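Local coordinates for oligopeptide ABC transporter OppAIV (Borrelia burgdorferi B31, PDB 4GL8), which probably binds oligopeptides outside the cytoplasmic membrane and delivers them to an ABC transporter for uptake, at residues N286-Y291 and M435-I440; I338-K343 and I477-E482; N455-E460 and E482-E487. All blocks are in the same frame, centred on the assembly; numbering follows the deposited sequence.

The three contacts form a compact cluster, with centres about 13 Å (contacts 1 and 2), 14 Å (1 and 3) and 12 Å (2 and 3) apart. Contact 1 sets helix 435-438 against strand 287-293; contacts 2 and 3 use successive turns of helix 471-489 and share E482. Along the chain, contacts 1 and 2 interleave, as do 2 and 3, whereas contact 1 closes before contact 3 opens. L438 of the short helix packs on L478, E482 and I485, and its carbonyl oxygen accepts a hydrogen bond from Y458 OH. Contact 1 lies deep, beside the bound peptide, and contacts 2 and 3 lie farther out, at similar depth.

Contact 1 (N286-Y291 and M435-I440); sequences NSTSFY and MTFLSI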
loop_
_atom_site.group_PDB
_atom_site.type_symbol
_atom_site.label_atom_id
_atom_site.label_comp_id
_atom_site.label_asym_id
_atom_site.label_seq_id
_atom_site.Cartn_x
_atom_site.Cartn_y
_atom_site.Cartn_z
ATOM N N ASN A 286 -8.066 -4.475 3.688
ATOM C CA ASN A 286 -8.331 -3.858 2.400
ATOM C C ASN A 286 -7.130 -3.982 1.489
ATOM O O ASN A 286 -6.509 -2.989 1.077
ATOM C CB ASN A 286 -8.703 -2.402 2.580
ATOM C CG ASN A 286 -10.142 -2.223 3.029
ATOM O OD1 ASN A 286 -10.973 -3.119 2.876
ATOM N ND2 ASN A 286 -10.440 -1.062 3.590
ATOM N N SER A 287 -6.831 -5.204 1.118
ATOM C CA SER A 287 -5.616 -5.478 0.399
ATOM C C SER A 287 -5.876 -6.681 -0.497
ATOM O O SER A 287 -6.651 -7.549 -0.128
ATOM C CB SER A 287 -4.521 -5.735 1.430
ATOM O OG SER A 287 -3.270 -5.531 0.867
ATOM N N THR A 288 -5.289 -6.696 -1.692
ATOM C CA THR A 288 -5.525 -7.734 -2.667
ATOM C C THR A 288 -4.238 -8.431 -3.069
ATOM O O THR A 288 -3.148 -7.863 -3.004
ATOM C CB THR A 288 -6.188 -7.202 -3.975
ATOM O OG1 THR A 288 -5.343 -6.262 -4.646
ATOM C CG2 THR A 288 -7.568 -6.557 -3.695
ATOM N N SER A 289 -4.401 -9.663 -3.540
ATOM C CA SER A 289 -3.336 -10.418 -4.201
ATOM C C SER A 289 -3.723 -10.627 -5.676
ATOM O O SER A 289 -4.831 -11.067 -5.991
ATOM C CB SER A 289 -3.109 -11.758 -3.495
ATOM O OG SER A 289 -2.369 -12.672 -4.319
ATOM N N PHE A 290 -2.835 -10.222 -6.572
ATOM C CA PHE A 290 -2.984 -10.500 -7.997
ATOM C C PHE A 290 -1.602 -10.672 -8.634
ATOM O O PHE A 290 -0.624 -10.267 -8.064
ATOM C CB PHE A 290 -3.831 -9.441 -8.715
ATOM C CG PHE A 290 -3.270 -8.022 -8.684
ATOM C CD1 PHE A 290 -2.343 -7.608 -9.614
ATOM C CD2 PHE A 290 -3.736 -7.103 -7.755
ATOM C CE1 PHE A 290 -1.850 -6.302 -9.610
ATOM C CE2 PHE A 290 -3.270 -5.792 -7.738
ATOM C CZ PHE A 290 -2.302 -5.390 -8.669
ATOM N N TYR A 291 -1.535 -11.327 -9.791
ATOM C CA TYR A 291 -0.277 -11.426 -10.541
ATOM C C TYR A 291 -0.350 -10.471 -11.721
ATOM O O TYR A 291 -1.274 -10.564 -12.523
ATOM C CB TYR A 291 -0.050 -12.886 -11.003
ATOM C CG TYR A 291 0.709 -13.745 -10.004
ATOM C CD1 TYR A 291 0.563 -13.581 -8.639
ATOM C CD2 TYR A 291 1.594 -14.723 -10.447
ATOM C CE1 TYR A 291 1.304 -14.353 -7.740
ATOM C CE2 TYR A 291 2.306 -15.508 -9.566
ATOM C CZ TYR A 291 2.168 -15.316 -8.210
ATOM O OH TYR A 291 2.914 -16.120 -7.368
ATOM N N MET A 435 -11.624 3.464 -5.447
ATOM C CA MET A 435 -10.723 4.120 -6.394
ATOM C C MET A 435 -9.227 3.854 -6.146
ATOM O O MET A 435 -8.441 3.901 -7.102
ATOM C CB MET A 435 -10.982 5.628 -6.484
ATOM C CG MET A 435 -10.215 6.373 -7.582
ATOM S SD MET A 435 -10.470 5.845 -9.316
ATOM C CE MET A 435 -12.198 6.145 -9.504
ATOM N N THR A 436 -8.827 3.574 -4.902
ATOM C CA THR A 436 -7.422 3.339 -4.627
ATOM C C THR A 436 -6.964 2.111 -5.418
ATOM O O THR A 436 -5.860 2.090 -5.957
ATOM C CB THR A 436 -7.099 3.188 -3.126
ATOM O OG1 THR A 436 -5.678 3.059 -2.979
ATOM C CG2 THR A 436 -7.745 1.976 -2.549
ATOM N N PHE A 437 -7.842 1.127 -5.553
ATOM C CA PHE A 437 -7.558 -0.031 -6.417
ATOM C C PHE A 437 -7.760 0.188 -7.911
ATOM O O PHE A 437 -6.953 -0.251 -8.733
ATOM C CB PHE A 437 -8.421 -1.181 -5.964
ATOM C CG PHE A 437 -8.011 -1.720 -4.648
ATOM C CD1 PHE A 437 -8.558 -1.217 -3.473
ATOM C CD2 PHE A 437 -7.019 -2.694 -4.574
ATOM C CE1 PHE A 437 -8.123 -1.687 -2.260
ATOM C CE2 PHE A 437 -6.612 -3.191 -3.347
ATOM C CZ PHE A 437 -7.157 -2.689 -2.197
ATOM N N LEU A 438 -8.852 0.824 -8.293
ATOM C CA LEU A 438 -9.152 0.951 -9.718
ATOM C C LEU A 438 -8.186 1.929 -10.394
ATOM O O LEU A 438 -7.863 1.800 -11.576
ATOM C CB LEU A 438 -10.593 1.382 -9.902
ATOM C CG LEU A 438 -11.573 0.351 -9.362
ATOM C CD1 LEU A 438 -12.971 0.923 -9.482
ATOM C CD2 LEU A 438 -11.432 -0.960 -10.130
ATOM N N SER A 439 -7.664 2.850 -9.611
ATOM C CA SER A 439 -6.701 3.813 -10.090
ATOM C C SER A 439 -5.387 3.236 -10.659
ATOM O O SER A 439 -4.785 3.851 -11.534
ATOM C CB SER A 439 -6.331 4.744 -8.939
ATOM O OG SER A 439 -5.757 5.884 -9.505
ATOM N N ILE A 440 -4.916 2.096 -10.130
ATOM C CA ILE A 440 -3.637 1.531 -10.565
ATOM C C ILE A 440 -3.680 0.932 -11.952
ATOM O O ILE A 440 -2.651 0.735 -12.583
ATOM C CB ILE A 440 -3.041 0.542 -9.549
ATOM C CG1 ILE A 440 -3.931 -0.701 -9.407
ATOM C CG2 ILE A 440 -2.870 1.279 -8.225
ATOM C CD1 ILE A 440 -3.334 -1.823 -8.585
#
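The F437 ring turns its edge to the corner at N286, just before strand 287-293: N286 O lies in the ring plane, 3.4 Å from F437 CZ, where the weakly positive ring hydrogens suit a carbonyl oxygen. T288 CG2 meets the ring obliquely, 3.5 Å from F437 CE2, while T288 OG1, 3.6 Å from F437 CE2, lies nearer the ring plane. W427 of the adjacent strand adds an edge-to-face partner for F437. The F290 ring has T288 OG1 in plane at its edge, while the methyl I440 CD1 comes in obliquely, 3.7 Å from F290 CZ.

F437 and I440, three residues apart, both direct their CB atoms at the strand, and T288 and F290, two apart, direct theirs back, so two pairs meet head-on. With chi1 at 61°, the F290 ring swings across toward I440 CD1. Bulky apolar groups suit this buried layer, and the small threonine fits between two phenyl rings. S287 points away from the helix and packs on the bound peptide. A short helix packed on a strand beside the ligand is consistent with the peptide-binding cleft of an OppA-like, two-lobed solute-binding protein.

Contact 2 (I338-K343 and I477-E482); sequences IDYSYK and ILKKAE
A buried glutamate that gathers in a loop forms the heart of this contact: E482, on helix 471-489, receives Y340 and Y342 from the irregular segment 338-343. Both phenol groups donate to the same oxygen, at 2.7 Å from Y340 OH to E482 OE2 and again 2.7 Å from Y342 OH to E482 OE2. They arrive from opposite faces of the carboxylate. Y340 OH comes on the anti side, 26° out of the plane, and Y342 OH from well above it, with the Y342 ring nearly perpendicular to the carboxylate (87°). The glutamate chain is extended, with CG anti to the backbone N (chi1 -169°), which carries the acid out to the two hydroxyls.

The K479 stem runs out from the helix alongside both tyrosine rings. Its CD sits over one face of the Y342 ring, a CH-pi contact 4.2 Å from the centroid, and its CG is 3.7 Å from Y340 CE1. The long aliphatic lysine stem suits this partly exposed edge. Y340 CE1 also packs on L478 CB at 3.6 Å. E482 OE1 forms a salt bridge with R332 and accepts from the backbone N of A333, so a buried charge is well compensated and probably stays ionised.

The loop, running between strand 328-329 and helix 351-361, thereby lies along one side of helix 471-489, whose L478 and A481 pack on helix 456-466.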
loop_
_atom_site.group_PDB
_atom_site.type_symbol
_atom_site.label_atom_id
_atom_site.label_comp_id
_atom_site.label_asym_id
_atom_site.label_seq_id
_atom_site.Cartn_x
_atom_site.Cartn_y
_atom_site.Cartn_z
ATOM N N ILE A 338 -18.543 0.040 2.122
ATOM C CA ILE A 338 -19.928 0.375 2.481
ATOM C C ILE A 338 -20.758 0.823 1.265
ATOM O O ILE A 338 -21.901 0.400 1.095
ATOM C CB ILE A 338 -19.957 1.467 3.606
ATOM C CG1 ILE A 338 -21.395 1.841 4.031
ATOM C CG2 ILE A 338 -19.199 2.730 3.192
ATOM C CD1 ILE A 338 -21.804 1.266 5.374
ATOM N N ASP A 339 -20.173 1.678 0.431
ATOM C CA ASP A 339 -20.826 2.193 -0.759
ATOM C C ASP A 339 -20.426 1.469 -2.052
ATOM O O ASP A 339 -20.818 1.885 -3.110
ATOM C CB ASP A 339 -20.512 3.685 -0.899
ATOM C CG ASP A 339 -21.327 4.570 0.078
ATOM O OD1 ASP A 339 -22.458 4.174 0.500
ATOM O OD2 ASP A 339 -20.818 5.682 0.393
ATOM N N TYR A 340 -19.677 0.380 -1.969
ATOM C CA TYR A 340 -19.232 -0.352 -3.152
ATOM C C TYR A 340 -19.123 -1.843 -2.858
ATOM O O TYR A 340 -18.074 -2.365 -2.521
ATOM C CB TYR A 340 -17.894 0.204 -3.659
ATOM C CG TYR A 340 -17.512 -0.322 -5.022
ATOM C CD1 TYR A 340 -18.128 0.169 -6.157
ATOM C CD2 TYR A 340 -16.548 -1.330 -5.173
ATOM C CE1 TYR A 340 -17.821 -0.311 -7.411
ATOM C CE2 TYR A 340 -16.235 -1.827 -6.434
ATOM C CZ TYR A 340 -16.874 -1.295 -7.547
ATOM O OH TYR A 340 -16.598 -1.739 -8.800
ATOM N N SER A 341 -20.234 -2.536 -2.967
ATOM C CA SER A 341 -20.277 -3.946 -2.640
ATOM C C SER A 341 -21.337 -4.628 -3.451
ATOM O O SER A 341 -22.382 -4.067 -3.728
ATOM C CB SER A 341 -20.574 -4.140 -1.159
ATOM O OG SER A 341 -21.591 -3.248 -0.763
ATOM N N TYR A 342 -21.038 -5.860 -3.829
ATOM C CA TYR A 342 -21.871 -6.631 -4.734
ATOM C C TYR A 342 -21.228 -8.010 -4.908
ATOM O O TYR A 342 -20.059 -8.228 -4.568
ATOM C CB TYR A 342 -22.044 -5.914 -6.090
ATOM C CG TYR A 342 -20.778 -5.813 -6.948
ATOM C CD1 TYR A 342 -19.810 -4.847 -6.714
ATOM C CD2 TYR A 342 -20.579 -6.684 -8.013
ATOM C CE1 TYR A 342 -18.673 -4.757 -7.532
ATOM C CE2 TYR A 342 -19.471 -6.604 -8.823
ATOM C CZ TYR A 342 -18.512 -5.650 -8.587
ATOM O OH TYR A 342 -17.413 -5.627 -9.431
ATOM N N LYS A 343 -22.021 -8.939 -5.402
ATOM C CA LYS A 343 -21.599 -10.303 -5.556
ATOM C C LYS A 343 -21.433 -10.511 -7.051
ATOM O O LYS A 343 -22.398 -10.421 -7.796
ATOM C CB LYS A 343 -22.678 -11.229 -4.978
ATOM N N ILE A 477 -20.930 3.541 -12.323
ATOM C CA ILE A 477 -19.798 3.825 -13.204
ATOM C C ILE A 477 -18.569 2.991 -12.802
ATOM O O ILE A 477 -17.929 2.364 -13.660
ATOM C CB ILE A 477 -19.475 5.314 -13.190
ATOM C CG1 ILE A 477 -20.647 6.136 -13.749
ATOM C CG2 ILE A 477 -18.212 5.615 -13.985
ATOM C CD1 ILE A 477 -20.684 7.539 -13.194
ATOM N N LEU A 478 -18.270 2.937 -11.503
ATOM C CA LEU A 478 -17.117 2.155 -11.018
ATOM C C LEU A 478 -17.269 0.692 -11.331
ATOM O O LEU A 478 -16.304 0.065 -11.753
ATOM C CB LEU A 478 -16.811 2.379 -9.531
ATOM C CG LEU A 478 -16.389 3.838 -9.226
ATOM C CD1 LEU A 478 -16.254 4.074 -7.741
ATOM C CD2 LEU A 478 -15.092 4.214 -9.902
ATOM N N LYS A 479 -18.478 0.157 -11.156
ATOM C CA LYS A 479 -18.733 -1.250 -11.463
ATOM C C LYS A 479 -18.497 -1.559 -12.953
ATOM O O LYS A 479 -17.952 -2.595 -13.252
ATOM C CB LYS A 479 -20.153 -1.679 -11.081
ATOM C CG LYS A 479 -20.417 -1.906 -9.594
ATOM C CD LYS A 479 -21.831 -2.489 -9.382
ATOM C CE LYS A 479 -22.440 -1.999 -8.077
ATOM N NZ LYS A 479 -23.698 -2.678 -7.611
ATOM N N LYS A 480 -18.917 -0.684 -13.871
ATOM C CA LYS A 480 -18.624 -0.877 -15.311
ATOM C C LYS A 480 -17.111 -0.810 -15.618
ATOM O O LYS A 480 -16.615 -1.537 -16.441
ATOM C CB LYS A 480 -19.406 0.118 -16.206
ATOM N N ALA A 481 -16.366 0.048 -14.942
ATOM C CA ALA A 481 -14.895 0.080 -15.138
ATOM C C ALA A 481 -14.227 -1.227 -14.644
ATOM O O ALA A 481 -13.439 -1.868 -15.345
ATOM C CB ALA A 481 -14.293 1.292 -14.446
ATOM N N GLU A 482 -14.581 -1.644 -13.449
ATOM C CA GLU A 482 -14.048 -2.873 -12.898
ATOM C C GLU A 482 -14.376 -4.080 -13.775
ATOM O O GLU A 482 -13.541 -4.974 -13.915
ATOM C CB GLU A 482 -14.576 -3.135 -11.478
ATOM C CG GLU A 482 -13.807 -4.262 -10.808
ATOM C CD GLU A 482 -14.209 -4.550 -9.376
ATOM O OE1 GLU A 482 -13.460 -5.326 -8.748
ATOM O OE2 GLU A 482 -15.275 -4.052 -8.906
#

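Contact 3 (N455-E460 and E482-E487); sequences NSEYDE and EAIIIE
I484 and I485 meet N455, E457 and Y458 through a small, mostly apolar patch. The methyl I484 CD1 touches the aliphatic part of the acidic side chain, 3.7 Å from E457 CG, while the other branch puts I484 CG2 3.8 Å from N455 ND2. I485 takes the tyrosine: its CG2 is 3.6 Å from Y458 CE2 and its CD1 is 3.6 Å from Y458 OH, both methyls lying along one side of the ring. With chi1 at 64° and the chain extended beyond it, I485 CD1 reaches the phenol oxygen. Branched isoleucines fill this buried interface with two methyl-bearing arms each, and the glutamate lends its stem where the surface begins.

These residues lie on consecutive helices, 456-466 and 471-489, that pack as an antiparallel helical hairpin; the local axes approach to 9.9 Å, with their directions 143° apart. The second helix widens into a pi-type turn at 484-487.

Further out, the polar ends of these side chains are bonded, which probably helps fix them. N455 is the N-cap of helix 456-466: N455 OD1 accepts from Y458 N at 2.9 Å in a nearly straight bond (171°), although the donor stands above the carbonyl plane. Its amide ND2 donates to D489 at the C-terminal end of the partner helix, and E457 OE1 forms a salt bridge with R488. Y458 OH, satisfied by the carbonyl of L438, ties its ring to helix 435-438.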
loop_
_atom_site.group_PDB
_atom_site.type_symbol
_atom_site.label_atom_id
_atom_site.label_comp_id
_atom_site.label_asym_id
_atom_site.label_seq_id
_atom_site.Cartn_x
_atom_site.Cartn_y
_atom_site.Cartn_z
ATOM N N ASN A 455 -6.518 1.084 -21.526
ATOM C CA ASN A 455 -7.821 0.978 -22.121
ATOM C C ASN A 455 -8.484 2.332 -21.914
ATOM O O ASN A 455 -8.781 2.734 -20.783
ATOM C CB ASN A 455 -8.612 -0.149 -21.470
ATOM C CG ASN A 455 -9.994 -0.279 -22.056
ATOM O OD1 ASN A 455 -10.742 0.675 -22.072
ATOM N ND2 ASN A 455 -10.323 -1.436 -22.541
ATOM N N SER A 456 -8.658 3.056 -23.005
ATOM C CA SER A 456 -9.162 4.417 -22.910
ATOM C C SER A 456 -10.624 4.465 -22.423
ATOM O O SER A 456 -10.996 5.389 -21.722
ATOM C CB SER A 456 -8.966 5.151 -24.247
ATOM O OG SER A 456 -9.851 4.632 -25.196
ATOM N N GLU A 457 -11.429 3.449 -22.732
ATOM C CA GLU A 457 -12.780 3.400 -22.195
ATOM C C GLU A 457 -12.771 3.312 -20.652
ATOM O O GLU A 457 -13.516 4.042 -19.983
ATOM C CB GLU A 457 -13.610 2.254 -22.779
ATOM C CG GLU A 457 -14.849 1.998 -21.914
ATOM C CD GLU A 457 -15.827 0.953 -22.455
ATOM O OE1 GLU A 457 -15.422 0.014 -23.187
ATOM O OE2 GLU A 457 -17.026 1.084 -22.126
ATOM N N TYR A 458 -11.936 2.427 -20.104
ATOM C CA TYR A 458 -11.657 2.372 -18.655
ATOM C C TYR A 458 -11.210 3.724 -18.066
ATOM O O TYR A 458 -11.810 4.217 -17.089
ATOM C CB TYR A 458 -10.604 1.299 -18.357
ATOM C CG TYR A 458 -10.336 1.044 -16.891
ATOM C CD1 TYR A 458 -9.308 1.704 -16.225
ATOM C CD2 TYR A 458 -11.058 0.120 -16.190
ATOM C CE1 TYR A 458 -9.036 1.470 -14.891
ATOM C CE2 TYR A 458 -10.793 -0.130 -14.847
ATOM C CZ TYR A 458 -9.776 0.548 -14.208
ATOM O OH TYR A 458 -9.523 0.307 -12.883
ATOM N N ASP A 459 -10.161 4.312 -18.643
ATOM C CA ASP A 459 -9.674 5.627 -18.206
ATOM C C ASP A 459 -10.838 6.639 -18.142
ATOM O O ASP A 459 -10.996 7.349 -17.147
ATOM C CB ASP A 459 -8.592 6.150 -19.155
ATOM C CG ASP A 459 -7.270 5.369 -19.052
ATOM O OD1 ASP A 459 -7.054 4.575 -18.093
ATOM O OD2 ASP A 459 -6.428 5.560 -19.949
ATOM N N GLU A 460 -11.663 6.662 -19.192
ATOM C CA GLU A 460 -12.769 7.604 -19.285
ATOM C C GLU A 460 -13.869 7.306 -18.267
ATOM O O GLU A 460 -14.481 8.218 -17.766
ATOM C CB GLU A 460 -13.337 7.664 -20.727
ATOM C CG GLU A 460 -12.423 8.450 -21.669
ATOM C CD GLU A 460 -12.788 8.352 -23.153
ATOM O OE1 GLU A 460 -13.997 8.490 -23.501
ATOM O OE2 GLU A 460 -11.839 8.168 -23.971
ATOM N N GLU A 482 -14.581 -1.644 -13.449
ATOM C CA GLU A 482 -14.048 -2.873 -12.898
ATOM C C GLU A 482 -14.376 -4.080 -13.775
ATOM O O GLU A 482 -13.541 -4.974 -13.915
ATOM C CB GLU A 482 -14.576 -3.135 -11.478
ATOM C CG GLU A 482 -13.807 -4.262 -10.808
ATOM C CD GLU A 482 -14.209 -4.550 -9.376
ATOM O OE1 GLU A 482 -13.460 -5.326 -8.748
ATOM O OE2 GLU A 482 -15.275 -4.052 -8.906
ATOM N N ALA A 483 -15.586 -4.129 -14.336
ATOM C CA ALA A 483 -15.971 -5.248 -15.190
ATOM C C ALA A 483 -15.047 -5.377 -16.381
ATOM O O ALA A 483 -14.809 -6.480 -16.829
ATOM C CB ALA A 483 -17.402 -5.111 -15.682
ATOM N N ILE A 484 -14.541 -4.260 -16.899
ATOM C CA ILE A 484 -13.625 -4.294 -18.038
ATOM C C ILE A 484 -12.328 -5.012 -17.671
ATOM O O ILE A 484 -11.863 -5.859 -18.422
ATOM C CB ILE A 484 -13.299 -2.874 -18.573
ATOM C CG1 ILE A 484 -14.526 -2.231 -19.221
ATOM C CG2 ILE A 484 -12.163 -2.905 -19.574
ATOM C CD1 ILE A 484 -14.322 -0.764 -19.479
ATOM N N ILE A 485 -11.725 -4.669 -16.544
ATOM C CA ILE A 485 -10.498 -5.374 -16.120
ATOM C C ILE A 485 -10.725 -6.807 -15.602
ATOM O O ILE A 485 -9.930 -7.679 -15.907
ATOM C CB ILE A 485 -9.640 -4.555 -15.144
ATOM C CG1 ILE A 485 -10.363 -4.301 -13.830
ATOM C CG2 ILE A 485 -9.213 -3.259 -15.840
ATOM C CD1 ILE A 485 -9.631 -3.340 -12.912
ATOM N N ILE A 486 -11.802 -7.060 -14.860
ATOM C CA ILE A 486 -12.042 -8.425 -14.334
ATOM C C ILE A 486 -12.767 -9.436 -15.234
ATOM O O ILE A 486 -12.569 -10.623 -15.023
ATOM C CB ILE A 486 -12.667 -8.438 -12.893
ATOM C CG1 ILE A 486 -14.154 -8.104 -12.881
ATOM C CG2 ILE A 486 -11.931 -7.468 -11.974
ATOM C CD1 ILE A 486 -14.739 -8.131 -11.477
ATOM N N GLU A 487 -13.602 -8.999 -16.190
ATOM C CA GLU A 487 -14.310 -9.925 -17.133
ATOM C C GLU A 487 -13.907 -9.825 -18.602
ATOM O O GLU A 487 -14.303 -10.680 -19.379
ATOM C CB GLU A 487 -15.834 -9.712 -17.188
ATOM C CG GLU A 487 -16.545 -9.278 -15.918
ATOM C CD GLU A 487 -18.095 -9.281 -16.069
ATOM O OE1 GLU A 487 -18.764 -8.627 -15.248
ATOM O OE2 GLU A 487 -18.663 -9.934 -16.985
#